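Local structure of N-acetyl-beta-D glucosaminidase (4ZM6) at residues Glu410-Phe415 and Ala478-Pro483; Gly93-Gly98 and Tyr501-His506; Tyr653-Pro658 and Val833-Leu838; Lys788-Arg793 and Lys848-Tyr853. The protein probably hydrolyses terminal N-acetyl-beta-D-glucosaminides as a glycoside hydrolase family 3 enzyme and carries a GCN5-related glucosamine N-acetyltransferase region that binds acetyl-CoA. All coordinates share one frame; numbering follows the deposited sequence.

Contact 1 of 4, residues Glu410-Phe415 and Ala478-Pro483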
loop_
_atom_site.group_PDB
_atom_site.type_symbol
_atom_site.label_atom_id
_atom_site.label_comp_id
_atom_site.label_asym_id
_atom_site.label_seq_id
_atom_site.Cartn_x
_atom_site.Cartn_y
_atom_site.Cartn_z
ATOM N N GLU A 410 11.300 -25.103 -36.443
ATOM C CA GLU A 410 12.064 -26.012 -35.638
ATOM C C GLU A 410 12.726 -25.165 -34.615
ATOM O O GLU A 410 13.827 -24.725 -34.801
ATOM C CB GLU A 410 13.081 -26.719 -36.482
ATOM C CG GLU A 410 12.532 -27.922 -37.200
ATOM C CD GLU A 410 13.294 -28.211 -38.450
ATOM O OE1 GLU A 410 13.457 -27.302 -39.254
ATOM O OE2 GLU A 410 13.749 -29.339 -38.624
ATOM N N PRO A 411 11.958 -24.934 -33.471
ATOM C CA PRO A 411 12.497 -23.881 -32.614
ATOM C C PRO A 411 13.544 -24.376 -31.659
ATOM O O PRO A 411 14.236 -23.599 -31.044
ATOM C CB PRO A 411 11.286 -23.425 -31.852
ATOM C CG PRO A 411 10.619 -24.672 -31.523
ATOM C CD PRO A 411 10.687 -25.466 -32.766
ATOM N N PHE A 412 13.724 -25.681 -31.622
ATOM C CA PHE A 412 14.668 -26.305 -30.731
ATOM C C PHE A 412 15.995 -26.542 -31.390
ATOM O O PHE A 412 16.864 -27.137 -30.833
ATOM C CB PHE A 412 14.138 -27.636 -30.336
ATOM C CG PHE A 412 13.391 -27.628 -29.081
ATOM C CD1 PHE A 412 14.036 -27.532 -27.893
ATOM C CD2 PHE A 412 12.035 -27.754 -29.088
ATOM C CE1 PHE A 412 13.334 -27.554 -26.719
ATOM C CE2 PHE A 412 11.322 -27.783 -27.925
ATOM C CZ PHE A 412 11.973 -27.683 -26.737
ATOM N N ASN A 413 16.128 -26.091 -32.602
ATOM C CA ASN A 413 17.402 -26.144 -33.326
ATOM C C ASN A 413 18.482 -25.253 -32.738
ATOM O O ASN A 413 19.664 -25.599 -32.790
ATOM C CB ASN A 413 17.214 -25.717 -34.783
ATOM C CG ASN A 413 16.559 -26.782 -35.624
ATOM O OD1 ASN A 413 16.204 -27.861 -35.136
ATOM N ND2 ASN A 413 16.393 -26.486 -36.905
ATOM N N SER A 414 18.089 -24.083 -32.237
ATOM C CA SER A 414 19.028 -23.199 -31.555
ATOM C C SER A 414 19.569 -23.896 -30.304
ATOM O O SER A 414 20.761 -23.825 -30.007
ATOM C CB SER A 414 18.365 -21.867 -31.197
ATOM O OG SER A 414 17.114 -22.063 -30.564
ATOM N N PHE A 415 18.691 -24.583 -29.580
ATOM C CA PHE A 415 19.115 -25.411 -28.461
ATOM C C PHE A 415 20.198 -26.360 -28.970
ATOM O O PHE A 415 21.277 -26.434 -28.393
ATOM C CB PHE A 415 17.923 -26.193 -27.880
ATOM C CG PHE A 415 18.043 -26.512 -26.408
ATOM C CD1 PHE A 415 19.017 -27.381 -25.941
ATOM C CD2 PHE A 415 17.155 -25.965 -25.494
ATOM C CE1 PHE A 415 19.113 -27.688 -24.594
ATOM C CE2 PHE A 415 17.244 -26.263 -24.147
ATOM C CZ PHE A 415 18.226 -27.127 -23.695
ATOM N N ALA A 478 14.403 -29.565 -19.799
ATOM C CA ALA A 478 14.325 -28.118 -19.991
ATOM C C ALA A 478 13.016 -27.747 -20.678
ATOM O O ALA A 478 12.817 -28.079 -21.851
ATOM C CB ALA A 478 15.502 -27.638 -20.825
ATOM N N ALA A 479 12.131 -27.064 -19.947
ATOM C CA ALA A 479 10.879 -26.538 -20.506
ATOM C C ALA A 479 11.086 -25.114 -21.021
ATOM O O ALA A 479 11.503 -24.224 -20.278
ATOM C CB ALA A 479 9.778 -26.569 -19.461
ATOM N N VAL A 480 10.790 -24.897 -22.297
ATOM C CA VAL A 480 11.162 -23.647 -22.953
ATOM C C VAL A 480 9.980 -22.723 -23.258
ATOM O O VAL A 480 10.179 -21.600 -23.715
ATOM C CB VAL A 480 11.988 -23.915 -24.231
ATOM C CG1 VAL A 480 13.204 -24.755 -23.885
ATOM C CG2 VAL A 480 11.162 -24.607 -25.309
ATOM N N MET A 481 8.758 -23.188 -23.020
ATOM C CA MET A 481 7.589 -22.313 -23.113
ATOM C C MET A 481 7.110 -21.962 -21.696
ATOM O O MET A 481 7.807 -21.226 -20.996
ATOM C CB MET A 481 6.520 -22.939 -24.009
ATOM C CG MET A 481 6.980 -23.010 -25.454
ATOM S SD MET A 481 5.752 -23.605 -26.631
ATOM C CE MET A 481 4.743 -22.137 -26.862
ATOM N N ASN A 482 5.966 -22.471 -21.254
ATOM C CA ASN A 482 5.547 -22.226 -19.879
ATOM C C ASN A 482 6.370 -23.067 -18.909
ATOM O O ASN A 482 6.710 -24.207 -19.215
ATOM C CB ASN A 482 4.061 -22.535 -19.689
ATOM C CG ASN A 482 3.163 -21.616 -20.493
ATOM O OD1 ASN A 482 3.578 -20.543 -20.937
ATOM N ND2 ASN A 482 1.917 -22.034 -20.682
ATOM N N PRO A 483 6.684 -22.514 -17.725
ATOM C CA PRO A 483 7.491 -23.224 -16.727
ATOM C C PRO A 483 6.749 -24.276 -15.898
ATOM O O PRO A 483 7.370 -24.953 -15.073
ATOM C CB PRO A 483 7.966 -22.092 -15.814
ATOM C CG PRO A 483 6.861 -21.104 -15.869
ATOM C CD PRO A 483 6.398 -21.131 -17.300
#
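V480 sends its two methyls toward F412 and F415, two phenyl rings that come from where a type I turn, E410 to N413, runs into helix 413-422. Followed outward, the valine starts with CB, which is 4.5 Å from F412 CZ and leaves the touching to the two branches. CG2, in the position between the backbone N and the carbonyl carbon, carries the tighter contact: F412 CZ lies 3.5 Å from it, with CE1 and CE2 of that ring slightly farther away. CG1 is placed beside the backbone N by chi1 of -56°. It reaches F412 CE1 at 4.0 Å and also stands near the plane of the F415 ring, at the edge, 4.3 Å from CE2. The valine thus fills the angle between the two phenyls, touching F412 with both methyls, CG2 obliquely, and F415 with CG1. Two residues earlier, A478 CB approaches the far end of F415, 4.0 Å from CZ; F415 has CG roughly anti to its backbone N (chi1 -151°), which carries the ring out to the alanine. All four residues are buried and the contact is wholly apolar. A478, last but one in strand 475-479 of a mainly parallel sheet, pairs through its backbone with I450 and T452; V480 begins the loop that follows. From strand 392-397 of the same sheet, F394 stacks on F415 and touches F412, which also meets A396, while helix 503-513 packs V510 and I513 on F415 and H506 on V480.

Contact 2 of 4, residues Gly93-Gly98 and Tyr501-His506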
loop_
_atom_site.group_PDB
_atom_site.type_symbol
_atom_site.label_atom_id
_atom_site.label_comp_id
_atom_site.label_asym_id
_atom_site.label_seq_id
_atom_site.Cartn_x
_atom_site.Cartn_y
_atom_site.Cartn_z
ATOM N N GLY A 93 15.465 -7.217 -35.761
ATOM C CA GLY A 93 15.803 -6.604 -34.478
ATOM C C GLY A 93 16.299 -7.612 -33.456
ATOM O O GLY A 93 16.228 -8.819 -33.670
ATOM N N THR A 94 16.792 -7.109 -32.329
ATOM C CA THR A 94 17.427 -7.949 -31.321
ATOM C C THR A 94 16.416 -8.782 -30.532
ATOM O O THR A 94 15.309 -8.328 -30.264
ATOM C CB THR A 94 18.236 -7.084 -30.335
ATOM O OG1 THR A 94 19.108 -6.215 -31.067
ATOM C CG2 THR A 94 19.062 -7.954 -29.386
ATOM N N TYR A 95 16.806 -10.005 -30.181
ATOM C CA TYR A 95 16.067 -10.808 -29.206
ATOM C C TYR A 95 16.389 -10.301 -27.802
ATOM O O TYR A 95 17.515 -10.445 -27.328
ATOM C CB TYR A 95 16.449 -12.296 -29.295
ATOM C CG TYR A 95 15.900 -13.021 -30.501
ATOM C CD1 TYR A 95 14.570 -13.415 -30.546
ATOM C CD2 TYR A 95 16.711 -13.323 -31.592
ATOM C CE1 TYR A 95 14.054 -14.076 -31.649
ATOM C CE2 TYR A 95 16.206 -13.985 -32.698
ATOM C CZ TYR A 95 14.876 -14.360 -32.723
ATOM O OH TYR A 95 14.358 -15.017 -33.818
ATOM N N LEU A 96 15.408 -9.702 -27.140
ATOM C CA LEU A 96 15.553 -9.332 -25.734
ATOM C C LEU A 96 14.459 -10.023 -24.921
ATOM O O LEU A 96 13.383 -10.316 -25.452
ATOM C CB LEU A 96 15.489 -7.812 -25.557
ATOM C CG LEU A 96 16.609 -7.027 -26.248
ATOM C CD1 LEU A 96 16.219 -5.563 -26.401
ATOM C CD2 LEU A 96 17.928 -7.168 -25.500
ATOM N N PRO A 97 14.730 -10.295 -23.634
ATOM C CA PRO A 97 13.819 -11.073 -22.786
ATOM C C PRO A 97 12.361 -10.619 -22.822
ATOM O O PRO A 97 12.077 -9.435 -22.649
ATOM C CB PRO A 97 14.394 -10.873 -21.388
ATOM C CG PRO A 97 15.845 -10.656 -21.613
ATOM C CD PRO A 97 15.945 -9.892 -22.900
ATOM N N GLY A 98 11.455 -11.566 -23.055
ATOM C CA GLY A 98 10.019 -11.326 -22.957
ATOM C C GLY A 98 9.572 -11.273 -21.514
ATOM O O GLY A 98 10.383 -11.392 -20.596
ATOM N N TYR A 501 11.447 -19.731 -25.996
ATOM C CA TYR A 501 12.211 -20.607 -26.886
ATOM C C TYR A 501 13.075 -19.846 -27.887
ATOM O O TYR A 501 13.441 -20.384 -28.936
ATOM C CB TYR A 501 11.290 -21.603 -27.612
ATOM C CG TYR A 501 10.089 -20.992 -28.304
ATOM C CD1 TYR A 501 10.230 -19.967 -29.234
ATOM C CD2 TYR A 501 8.812 -21.458 -28.040
ATOM C CE1 TYR A 501 9.127 -19.417 -29.867
ATOM C CE2 TYR A 501 7.707 -20.916 -28.667
ATOM C CZ TYR A 501 7.869 -19.898 -29.581
ATOM O OH TYR A 501 6.775 -19.355 -30.205
ATOM N N THR A 502 13.411 -18.604 -27.553
ATOM C CA THR A 502 14.304 -17.797 -28.376
ATOM C C THR A 502 15.729 -18.381 -28.361
ATOM O O THR A 502 16.121 -19.039 -27.393
ATOM C CB THR A 502 14.329 -16.334 -27.881
ATOM O OG1 THR A 502 14.735 -16.289 -26.507
ATOM C CG2 THR A 502 12.945 -15.693 -28.022
ATOM N N PRO A 503 16.507 -18.156 -29.436
ATOM C CA PRO A 503 17.895 -18.659 -29.467
ATOM C C PRO A 503 18.780 -18.261 -28.267
ATOM O O PRO A 503 19.506 -19.108 -27.739
ATOM C CB PRO A 503 18.458 -18.091 -30.778
ATOM C CG PRO A 503 17.269 -17.799 -31.625
ATOM C CD PRO A 503 16.109 -17.529 -30.711
ATOM N N PRO A 504 18.737 -16.987 -27.842
ATOM C CA PRO A 504 19.545 -16.657 -26.663
ATOM C C PRO A 504 19.059 -17.277 -25.341
ATOM O O PRO A 504 19.872 -17.518 -24.445
ATOM C CB PRO A 504 19.486 -15.125 -26.607
ATOM C CG PRO A 504 18.312 -14.738 -27.429
ATOM C CD PRO A 504 18.182 -15.784 -28.487
ATOM N N ALA A 505 17.761 -17.532 -25.215
ATOM C CA ALA A 505 17.244 -18.217 -24.033
ATOM C C ALA A 505 17.736 -19.667 -24.002
ATOM O O ALA A 505 18.049 -20.204 -22.933
ATOM C CB ALA A 505 15.726 -18.162 -23.995
ATOM N N HIS A 506 17.809 -20.292 -25.175
ATOM C CA HIS A 506 18.399 -21.624 -25.299
ATOM C C HIS A 506 19.915 -21.598 -25.058
ATOM O O HIS A 506 20.458 -22.496 -24.412
ATOM C CB HIS A 506 18.092 -22.234 -26.670
ATOM C CG HIS A 506 16.644 -22.563 -26.875
ATOM N ND1 HIS A 506 16.074 -22.678 -28.127
ATOM C CD2 HIS A 506 15.645 -22.791 -25.988
ATOM C CE1 HIS A 506 14.793 -22.971 -28.001
ATOM N NE2 HIS A 506 14.508 -23.046 -26.715
#
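Y95 lays its ring against the first turn of helix 503-513 and buries the most surface, followed by P504 and P503. P503 comes over one face of the phenol: its CD stands almost above the ring centre, 4.0 Å from the centroid and 12° off the normal, a CH-pi contact. P504 takes the root of the same side chain, with its CG 3.6 Å from Y95 CB and its CD near Y95 CG. Chi1 of -74° turns Y95 CG to the side of its backbone N, and the ring extends from P504 at its root to P503 over its face. At the CD1 side T502 adds its methyl, CG2 being 3.8 Å from Y95 CD1. T502 is the N-cap of the helix, and its O accepts from H506 N; OG1 pairs with E500, whose other carboxylate oxygen accepts from G98 N in the tyrosine's loop. The contact joins that loop, of the family 3 N-terminal, TIM-barrel-type region, to the helix after the six-stranded mixed sheet, consistent with the family's alpha/beta domain. Across the contact the chemistry is apolar, which implies adhesion by shape and CH-pi attraction, while E500 adds a polar bridge between the segments.

Contact 3 of 4, residues Tyr653-Pro658 and Val833-Leu838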
loop_
_atom_site.group_PDB
_atom_site.type_symbol
_atom_site.label_atom_id
_atom_site.label_comp_id
_atom_site.label_asym_id
_atom_site.label_seq_id
_atom_site.Cartn_x
_atom_site.Cartn_y
_atom_site.Cartn_z
ATOM N N TYR A 653 21.376 19.234 -2.006
ATOM C CA TYR A 653 21.316 19.572 -0.582
ATOM C C TYR A 653 20.128 18.890 0.107
ATOM O O TYR A 653 18.990 19.066 -0.325
ATOM C CB TYR A 653 21.187 21.094 -0.405
ATOM C CG TYR A 653 21.686 21.593 0.942
ATOM C CD1 TYR A 653 20.913 21.452 2.092
ATOM C CD2 TYR A 653 22.942 22.186 1.062
ATOM C CE1 TYR A 653 21.373 21.893 3.321
ATOM C CE2 TYR A 653 23.410 22.628 2.284
ATOM C CZ TYR A 653 22.625 22.486 3.411
ATOM O OH TYR A 653 23.088 22.928 4.631
ATOM N N PRO A 654 20.377 18.112 1.180
ATOM C CA PRO A 654 21.660 17.689 1.756
ATOM C C PRO A 654 22.364 16.662 0.877
ATOM O O PRO A 654 21.818 16.253 -0.149
ATOM C CB PRO A 654 21.262 17.058 3.098
ATOM C CG PRO A 654 19.845 16.644 2.930
ATOM C CD PRO A 654 19.234 17.642 1.986
ATOM N N ARG A 655 23.553 16.225 1.286
ATOM C CA ARG A 655 24.424 15.492 0.379
ATOM C C ARG A 655 25.594 14.802 1.052
ATOM O O ARG A 655 26.263 15.391 1.890
ATOM C CB ARG A 655 24.970 16.472 -0.662
ATOM C CG ARG A 655 26.170 15.977 -1.452
ATOM C CD ARG A 655 27.065 17.111 -1.914
ATOM N NE ARG A 655 26.306 18.281 -2.347
ATOM C CZ ARG A 655 26.864 19.432 -2.705
ATOM N NH1 ARG A 655 28.190 19.571 -2.715
ATOM N NH2 ARG A 655 26.090 20.446 -3.069
ATOM N N PHE A 656 25.842 13.555 0.649
ATOM C CA PHE A 656 27.127 12.897 0.893
ATOM C C PHE A 656 28.081 13.207 -0.258
ATOM O O PHE A 656 29.212 13.624 -0.038
ATOM C CB PHE A 656 26.959 11.388 0.983
ATOM C CG PHE A 656 26.044 10.934 2.080
ATOM C CD1 PHE A 656 26.467 10.942 3.399
ATOM C CD2 PHE A 656 24.773 10.463 1.790
ATOM C CE1 PHE A 656 25.632 10.502 4.411
ATOM C CE2 PHE A 656 23.934 10.020 2.795
ATOM C CZ PHE A 656 24.362 10.041 4.110
ATOM N N PHE A 657 27.606 12.986 -1.486
ATOM C CA PHE A 657 28.377 13.238 -2.706
ATOM C C PHE A 657 27.492 13.915 -3.764
ATOM O O PHE A 657 26.291 13.643 -3.831
ATOM C CB PHE A 657 28.915 11.925 -3.280
ATOM C CG PHE A 657 29.676 11.076 -2.290
ATOM C CD1 PHE A 657 30.799 11.573 -1.639
ATOM C CD2 PHE A 657 29.293 9.763 -2.036
ATOM C CE1 PHE A 657 31.504 10.786 -0.737
ATOM C CE2 PHE A 657 29.995 8.972 -1.137
ATOM C CZ PHE A 657 31.104 9.482 -0.489
ATOM N N PRO A 658 28.078 14.808 -4.587
ATOM C CA PRO A 658 27.344 15.459 -5.674
ATOM C C PRO A 658 27.261 14.588 -6.923
ATOM O O PRO A 658 26.395 14.798 -7.767
ATOM C CB PRO A 658 28.195 16.687 -5.967
ATOM C CG PRO A 658 29.582 16.221 -5.694
ATOM C CD PRO A 658 29.475 15.282 -4.526
ATOM N N VAL A 833 35.596 24.277 -0.491
ATOM C CA VAL A 833 34.837 24.791 -1.629
ATOM C C VAL A 833 34.328 23.600 -2.437
ATOM O O VAL A 833 35.098 22.917 -3.105
ATOM C CB VAL A 833 35.691 25.713 -2.514
ATOM C CG1 VAL A 833 34.896 26.178 -3.727
ATOM C CG2 VAL A 833 36.190 26.900 -1.703
ATOM N N ASP A 834 33.025 23.361 -2.366
ATOM C CA ASP A 834 32.443 22.126 -2.862
ATOM C C ASP A 834 31.844 22.306 -4.246
ATOM O O ASP A 834 31.273 23.353 -4.546
ATOM C CB ASP A 834 31.382 21.596 -1.882
ATOM C CG ASP A 834 30.201 22.546 -1.702
ATOM O OD1 ASP A 834 30.419 23.717 -1.333
ATOM O OD2 ASP A 834 29.048 22.116 -1.916
ATOM N N TRP A 835 32.003 21.274 -5.078
ATOM C CA TRP A 835 31.344 21.168 -6.379
ATOM C C TRP A 835 31.614 22.393 -7.245
ATOM O O TRP A 835 30.729 23.228 -7.446
ATOM C CB TRP A 835 29.836 20.946 -6.188
ATOM C CG TRP A 835 29.059 20.602 -7.446
ATOM C CD1 TRP A 835 29.496 20.673 -8.744
ATOM C CD2 TRP A 835 27.692 20.177 -7.513
ATOM N NE1 TRP A 835 28.493 20.298 -9.604
ATOM C CE2 TRP A 835 27.375 19.991 -8.877
ATOM C CE3 TRP A 835 26.706 19.930 -6.550
ATOM C CZ2 TRP A 835 26.114 19.567 -9.304
ATOM C CZ3 TRP A 835 25.448 19.510 -6.977
ATOM C CH2 TRP A 835 25.165 19.335 -8.344
ATOM N N VAL A 836 32.840 22.489 -7.750
ATOM C CA VAL A 836 33.227 23.566 -8.661
ATOM C C VAL A 836 34.147 23.058 -9.765
ATOM O O VAL A 836 34.749 21.985 -9.652
ATOM C CB VAL A 836 33.919 24.735 -7.924
ATOM C CG1 VAL A 836 32.949 25.413 -6.964
ATOM C CG2 VAL A 836 35.177 24.266 -7.196
ATOM N N GLU A 837 34.245 23.850 -10.828
ATOM C CA GLU A 837 35.022 23.487 -12.013
ATOM C C GLU A 837 36.130 24.484 -12.367
ATOM O O GLU A 837 37.173 24.080 -12.879
ATOM C CB GLU A 837 34.089 23.323 -13.212
ATOM C CG GLU A 837 32.929 22.377 -12.957
ATOM C CD GLU A 837 32.255 21.929 -14.238
ATOM O OE1 GLU A 837 31.060 22.248 -14.413
ATOM O OE2 GLU A 837 32.918 21.263 -15.070
ATOM N N LEU A 838 35.907 25.772 -12.113
ATOM C CA LEU A 838 36.884 26.811 -12.453
ATOM C C LEU A 838 38.064 26.781 -11.482
ATOM O O LEU A 838 38.185 27.630 -10.598
ATOM C CB LEU A 838 36.215 28.196 -12.482
ATOM C CG LEU A 838 35.475 28.638 -13.761
ATOM C CD1 LEU A 838 35.162 27.499 -14.732
ATOM C CD2 LEU A 838 34.201 29.399 -13.407
#
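The indole of W835 carries P658 on one face and R655 at its edge, while the guanidinium of R655 has the indole's CE3 over one of its own faces. The pieces come from two GNAT-type regions: a loop after strand 646-649 that includes a cis-proline, P654, and strand 830-836, where W835 and V836 form a G1 beta bulge opposite H687. P658 CB makes a CH-pi contact over the face of the six-membered ring, 4.0 Å from its centroid. R655 NH2 lies in the indole plane, 3.6 Å from W835 CE3, and the two planes stand 75° apart, so the rim of the tryptophan points at the flat of the arginine. One residue before the tryptophan, D834 closes a salt bridge between its OD2 and R655 NH1, 2.8 Å long. NE of R655 is tied back to T652 O, which, with the salt bridge, restrains the rotation of the group. F657, between the two touching loop residues, reaches the bound acetyl-CoA, about 8 Å from the side chain of P658. The bond from NH1 to OD2 is bent, 131° at the hydrogen: OD2 offers its anti lone pair and sits 33° out of the guanidinium plane.

Contact 4 of 4, residues Lys788-Arg793 and Lys848-Tyr853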
loop_
_atom_site.group_PDB
_atom_site.type_symbol
_atom_site.label_atom_id
_atom_site.label_comp_id
_atom_site.label_asym_id
_atom_site.label_seq_id
_atom_site.Cartn_x
_atom_site.Cartn_y
_atom_site.Cartn_z
ATOM N N LYS A 788 41.251 13.772 10.225
ATOM C CA LYS A 788 42.089 13.389 9.091
ATOM C C LYS A 788 41.701 14.100 7.786
ATOM O O LYS A 788 42.388 13.955 6.776
ATOM C CB LYS A 788 42.051 11.867 8.903
ATOM N N LEU A 789 40.614 14.866 7.806
ATOM C CA LEU A 789 40.142 15.582 6.620
ATOM C C LEU A 789 40.235 17.091 6.864
ATOM O O LEU A 789 41.340 17.625 6.954
ATOM C CB LEU A 789 38.708 15.143 6.274
ATOM C CG LEU A 789 38.471 13.656 6.017
ATOM C CD1 LEU A 789 37.041 13.451 5.539
ATOM C CD2 LEU A 789 39.471 13.103 5.013
ATOM N N PHE A 790 39.093 17.773 6.958
ATOM C CA PHE A 790 39.035 19.140 7.459
ATOM C C PHE A 790 38.874 18.989 8.964
ATOM O O PHE A 790 38.354 17.982 9.430
ATOM C CB PHE A 790 37.845 19.895 6.862
ATOM C CG PHE A 790 37.871 19.974 5.360
ATOM C CD1 PHE A 790 37.502 18.884 4.583
ATOM C CD2 PHE A 790 38.267 21.138 4.720
ATOM C CE1 PHE A 790 37.534 18.955 3.203
ATOM C CE2 PHE A 790 38.297 21.213 3.340
ATOM C CZ PHE A 790 37.933 20.122 2.582
ATOM N N GLY A 791 39.323 19.962 9.737
ATOM C CA GLY A 791 39.362 19.771 11.183
ATOM C C GLY A 791 38.084 20.180 11.881
ATOM O O GLY A 791 37.001 20.161 11.298
ATOM N N GLU A 792 38.236 20.520 13.156
ATOM C CA GLU A 792 37.246 21.280 13.900
ATOM C C GLU A 792 37.273 22.726 13.421
ATOM O O GLU A 792 36.231 23.344 13.216
ATOM C CB GLU A 792 37.577 21.250 15.391
ATOM C CG GLU A 792 37.414 19.887 16.034
ATOM C CD GLU A 792 35.982 19.622 16.434
ATOM O OE1 GLU A 792 35.477 20.349 17.315
ATOM O OE2 GLU A 792 35.364 18.694 15.870
ATOM N N ARG A 793 38.484 23.256 13.263
ATOM C CA ARG A 793 38.687 24.624 12.804
ATOM C C ARG A 793 38.570 24.640 11.284
ATOM O O ARG A 793 39.569 24.673 10.559
ATOM C CB ARG A 793 40.044 25.164 13.286
ATOM C CG ARG A 793 40.203 25.226 14.806
ATOM C CD ARG A 793 39.592 26.481 15.438
ATOM N NE ARG A 793 38.199 26.735 15.031
ATOM C CZ ARG A 793 37.103 26.341 15.687
ATOM N NH1 ARG A 793 37.180 25.656 16.827
ATOM N NH2 ARG A 793 35.905 26.638 15.190
ATOM N N LYS A 848 43.553 24.251 -3.687
ATOM C CA LYS A 848 43.921 23.141 -4.563
ATOM C C LYS A 848 42.849 22.058 -4.446
ATOM O O LYS A 848 42.104 22.030 -3.463
ATOM C CB LYS A 848 45.316 22.612 -4.219
ATOM C CG LYS A 848 45.427 21.767 -2.957
ATOM C CD LYS A 848 46.891 21.620 -2.559
ATOM C CE LYS A 848 47.221 20.239 -2.012
ATOM N NZ LYS A 848 46.685 20.038 -0.641
ATOM N N THR A 849 42.758 21.177 -5.442
ATOM C CA THR A 849 41.630 20.235 -5.508
ATOM C C THR A 849 41.820 19.137 -4.462
ATOM O O THR A 849 42.936 18.687 -4.211
ATOM C CB THR A 849 41.394 19.600 -6.910
ATOM O OG1 THR A 849 41.973 18.295 -6.962
ATOM C CG2 THR A 849 41.944 20.456 -8.055
ATOM N N TRP A 850 40.712 18.728 -3.856
ATOM C CA TRP A 850 40.731 17.830 -2.714
ATOM C C TRP A 850 40.238 16.443 -3.106
ATOM O O TRP A 850 40.878 15.437 -2.800
ATOM C CB TRP A 850 39.854 18.408 -1.601
ATOM C CG TRP A 850 39.756 17.523 -0.415
ATOM C CD1 TRP A 850 40.786 17.056 0.339
ATOM C CD2 TRP A 850 38.559 16.984 0.154
ATOM N NE1 TRP A 850 40.307 16.255 1.347
ATOM C CE2 TRP A 850 38.942 16.194 1.256
ATOM C CE3 TRP A 850 37.201 17.089 -0.163
ATOM C CZ2 TRP A 850 38.014 15.515 2.050
ATOM C CZ3 TRP A 850 36.277 16.414 0.628
ATOM C CH2 TRP A 850 36.690 15.638 1.722
ATOM N N ARG A 851 39.078 16.403 -3.755
ATOM C CA ARG A 851 38.499 15.167 -4.258
ATOM C C ARG A 851 37.727 15.474 -5.539
ATOM O O ARG A 851 37.238 16.593 -5.718
ATOM C CB ARG A 851 37.553 14.554 -3.221
ATOM C CG ARG A 851 38.193 14.150 -1.901
ATOM C CD ARG A 851 39.035 12.894 -2.034
ATOM N NE ARG A 851 39.783 12.589 -0.811
ATOM C CZ ARG A 851 39.253 12.087 0.305
ATOM N NH1 ARG A 851 37.956 11.828 0.384
ATOM N NH2 ARG A 851 40.023 11.843 1.356
ATOM N N SER A 852 37.607 14.480 -6.421
ATOM C CA SER A 852 36.888 14.654 -7.692
ATOM C C SER A 852 35.722 13.676 -7.824
ATOM O O SER A 852 35.756 12.574 -7.276
ATOM C CB SER A 852 37.848 14.494 -8.874
ATOM O OG SER A 852 38.961 15.370 -8.752
ATOM N N TYR A 853 34.688 14.095 -8.550
ATOM C CA TYR A 853 33.503 13.268 -8.787
ATOM C C TYR A 853 33.081 13.333 -10.248
ATOM O O TYR A 853 33.316 14.329 -10.922
ATOM C CB TYR A 853 32.325 13.734 -7.921
ATOM C CG TYR A 853 32.688 14.071 -6.492
ATOM C CD1 TYR A 853 33.103 15.348 -6.152
ATOM C CD2 TYR A 853 32.606 13.118 -5.481
ATOM C CE1 TYR A 853 33.431 15.668 -4.852
ATOM C CE2 TYR A 853 32.934 13.433 -4.171
ATOM C CZ TYR A 853 33.350 14.714 -3.867
ATOM O OH TYR A 853 33.686 15.054 -2.577
#
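Where loop 788-793 passes the extended segment 848-853, L789 and W850 come nearest, their CA atoms 9.6 Å apart, and W850 and R851 both point their CB atoms toward the loop because a classic beta bulge sets the two of them opposite D688. F790 and W850 form the main pair, an edge-to-face (T-shaped) stack. The phenyl edge enters over the indole, with ring centroids 4.8 Å apart and planes at 71°. F790 CE1 does the touching: it hovers over the middle of the six-membered ring, 3.7 Å from CZ2 of W850 and about as far from the other five carbons. On the opposite face of the same indole lies R851 CG, so the tryptophan is layered between a phenylalanine and the aliphatic part of its own neighbour. The tryptophan has CG anti to its backbone N (chi1 177°), which sends the indole straight out to the loop. Strand 847-857, which carries it, lies in a GNAT-type region and runs antiparallel to strand 686-692 of the preceding one, continuing a single sheet from one into the other; I690 of that strand touches both aromatic rings. L789 comes in from the side: its CD2 is near the plane of the indole, 4.1 Å from CZ2 of W850. The same methyl is 3.9 Å from R851 NH2. The arginine bends at chi2 (-74°), bringing one face of its guanidinium over W850 CZ2. Its NH2 is bonded to D564 O, and the guanidinium also makes a cation-pi contact with W565.

The four contacts form two clusters. Contacts 1 and 2 have centres 11 Å apart and touch directly, S414 OG meeting H506 ND1; helix 503-513 serves both, and along the chain contact 1 is nested inside the long loop closed by contact 2. Contacts 3 and 4, with centres 12 Å apart, also touch, through P658 and F657 against Y853; both reach the branched mixed sheet, and their segments alternate in sequence. Between the clusters, centres lie 43 to 58 Å apart. Contact 1 packs inside the alpha/beta part and contact 2 ties it to the barrel-type region; contact 3 joins the two acetyltransferase-type regions and contact 4 packs within the second, consistent with separate hydrolase and transferase modules.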